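Methionine import ATP-binding protein metN 2 (Enterococcus faecalis, PDB 2QSW) is probably the ATP-binding subunit of an ABC-type importer, represented here by its C-terminal NIL domain, which belongs to the ACT clan. Local coordinates at residues Asn22-Arg27 / Thr94-Asn99. Residues are numbered along the deposited sequence; the frame is centred on the assembly and turned at random.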
loop_
_atom_site.group_PDB
_atom_site.type_symbol
_atom_site.label_atom_id
_atom_site.label_comp_id
_atom_site.label_asym_id
_atom_site.label_seq_id
_atom_site.Cartn_x
_atom_site.Cartn_y
_atom_site.Cartn_z
ATOM N N ASN A 22 1.055 11.116 -12.462
ATOM C CA ASN A 22 0.680 11.877 -11.267
ATOM C C ASN A 22 -0.146 11.050 -10.284
ATOM O O ASN A 22 -0.653 9.996 -10.635
ATOM C CB ASN A 22 -0.098 13.083 -11.706
ATOM C CG ASN A 22 0.718 13.983 -12.635
ATOM O OD1 ASN A 22 1.777 14.465 -12.257
ATOM N ND2 ASN A 22 0.223 14.184 -13.842
ATOM N N GLY A 23 -0.271 11.537 -9.050
ATOM C CA GLY A 23 -1.065 10.809 -8.059
ATOM C C GLY A 23 -0.480 9.442 -7.758
ATOM O O GLY A 23 0.760 9.246 -7.770
ATOM N N LYS A 24 -1.353 8.478 -7.467
ATOM C CA LYS A 24 -0.944 7.103 -7.175
ATOM C C LYS A 24 -1.798 6.170 -7.979
ATOM O O LYS A 24 -2.998 6.461 -8.194
ATOM C CB LYS A 24 -1.164 6.779 -5.681
ATOM C CG LYS A 24 -0.315 7.587 -4.723
ATOM C CD LYS A 24 1.143 7.270 -4.973
ATOM C CE LYS A 24 2.017 7.390 -3.777
ATOM N NZ LYS A 24 3.362 6.802 -4.110
ATOM N N ILE A 25 -1.216 5.063 -8.421
ATOM C CA ILE A 25 -1.957 4.020 -9.114
ATOM C C ILE A 25 -2.121 2.836 -8.170
ATOM O O ILE A 25 -1.145 2.354 -7.605
ATOM C CB ILE A 25 -1.314 3.608 -10.419
ATOM C CG1 ILE A 25 -1.161 4.849 -11.326
ATOM C CG2 ILE A 25 -2.169 2.538 -11.050
ATOM C CD1 ILE A 25 -0.363 4.586 -12.547
ATOM N N VAL A 26 -3.358 2.401 -8.004
ATOM C CA VAL A 26 -3.698 1.360 -7.049
ATOM C C VAL A 26 -4.461 0.247 -7.735
ATOM O O VAL A 26 -5.224 0.500 -8.684
ATOM C CB VAL A 26 -4.506 1.884 -5.827
ATOM C CG1 VAL A 26 -3.645 2.735 -4.883
ATOM C CG2 VAL A 26 -5.730 2.681 -6.250
ATOM N N ARG A 27 -4.274 -0.962 -7.245
ATOM C CA ARG A 27 -5.042 -2.118 -7.672
ATOM C C ARG A 27 -6.045 -2.435 -6.580
ATOM O O ARG A 27 -5.663 -2.578 -5.432
ATOM C CB ARG A 27 -4.131 -3.309 -7.932
ATOM C CG ARG A 27 -4.855 -4.580 -8.370
ATOM C CD ARG A 27 -3.908 -5.765 -8.379
ATOM N NE ARG A 27 -3.589 -6.097 -6.985
ATOM C CZ ARG A 27 -2.412 -6.526 -6.512
ATOM N NH1 ARG A 27 -1.358 -6.755 -7.293
ATOM N NH2 ARG A 27 -2.306 -6.763 -5.207
ATOM N N THR A 94 -6.547 -3.216 -1.453
ATOM C CA THR A 94 -6.009 -2.166 -2.292
ATOM C C THR A 94 -4.519 -2.072 -2.044
ATOM O O THR A 94 -4.065 -2.086 -0.905
ATOM C CB THR A 94 -6.706 -0.834 -1.972
ATOM O OG1 THR A 94 -8.133 -0.965 -2.134
ATOM C CG2 THR A 94 -6.209 0.285 -2.901
ATOM N N GLU A 95 -3.768 -1.970 -3.116
ATOM C CA GLU A 95 -2.367 -1.654 -2.982
ATOM C C GLU A 95 -1.793 -0.826 -4.114
ATOM O O GLU A 95 -2.214 -0.916 -5.252
ATOM C CB GLU A 95 -1.571 -2.880 -2.747
ATOM C CG GLU A 95 -1.490 -3.816 -3.860
ATOM C CD GLU A 95 -0.438 -4.950 -3.560
ATOM O OE1 GLU A 95 -0.398 -5.447 -2.420
ATOM O OE2 GLU A 95 0.368 -5.345 -4.444
ATOM N N VAL A 96 -0.828 0.007 -3.734
ATOM C CA VAL A 96 -0.170 0.913 -4.646
ATOM C C VAL A 96 0.789 0.086 -5.483
ATOM O O VAL A 96 1.702 -0.538 -4.960
ATOM C CB VAL A 96 0.611 2.023 -3.865
ATOM C CG1 VAL A 96 1.394 2.881 -4.829
ATOM C CG2 VAL A 96 -0.352 2.854 -3.050
ATOM N N ILE A 97 0.638 0.160 -6.796
ATOM C CA ILE A 97 1.471 -0.623 -7.707
ATOM C C ILE A 97 2.918 -0.100 -7.696
ATOM O O ILE A 97 3.169 1.021 -7.281
ATOM C CB ILE A 97 0.900 -0.650 -9.158
ATOM C CG1 ILE A 97 0.980 0.716 -9.803
ATOM C CG2 ILE A 97 -0.527 -1.234 -9.155
ATOM C CD1 ILE A 97 0.733 0.724 -11.347
ATOM N N GLY A 98 3.859 -0.904 -8.186
ATOM C CA GLY A 98 5.272 -0.472 -8.242
ATOM C C GLY A 98 6.075 -0.655 -6.966
ATOM O O GLY A 98 7.188 -0.091 -6.835
ATOM N N ASN A 99 5.502 -1.403 -6.034
ATOM C CA ASN A 99 6.199 -1.688 -4.763
ATOM C C ASN A 99 6.596 -3.132 -4.579
ATOM O O ASN A 99 6.921 -3.545 -3.453
ATOM C CB ASN A 99 5.381 -1.164 -3.577
ATOM C CG ASN A 99 5.359 0.350 -3.532
ATOM O OD1 ASN A 99 6.326 0.997 -3.119
ATOM N ND2 ASN A 99 4.288 0.939 -4.053
HETATM O O HOH W 1 4.507 4.130 -4.736
#
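Val26 faces Val96 as a non-hydrogen-bonded antiparallel pair where the outermost strand of this chain's sheet, 93-96, lies along strand 24-31. Backbone bonds flank it: Arg27 N gives a hydrogen bond to Glu95 O (2.9 Å) and Glu95 N returns one to Arg27 O (3.1 Å), and beyond the strand's end Ile97 N still reaches Ile25 O at 2.9 Å.

Apolar contacts occupy both faces. Val26 CG1 meets Val96 CG2 at 3.8 Å, and Thr94 CG2 comes up to Val26 CB; helix 77-89 covers this side through Ile84 and Leu87. On the other, Ile97 turns CG1 between its backbone N and carbonyl carbon (chi1 68°), which brings CD1 against Ile25 CG2 at a tight 3.4 Å, under Met16 and Leu17 of helix 13-19.

Among the polar groups, Arg27 and Glu95 run side by side, their guanidinium and carboxylate planes 27° apart. Glu95 CG lies over one guanidinium face. The salt bridge from Arg27 NH2 to Glu95 OE1 is long at 3.6 Å; zinc-binding OE2 of Glu95 lies nearer Arg27 NH2, at 3.1 Å, and NH2 also hydrogen-bonds Glu100 of the second subunit. Asn99 ND2 bonds Val96 O from above the carbonyl plane, and a water accepting from both ND2 and Lys24 NZ links the two side chains; Lys24 pairs with Glu85 of the second subunit.

Glu95 binds zinc alongside Glu100, joined by both residues' counterparts from the second subunit; zinc and Arg27 probably offset together the clustered carboxylate charge at this dimer interface.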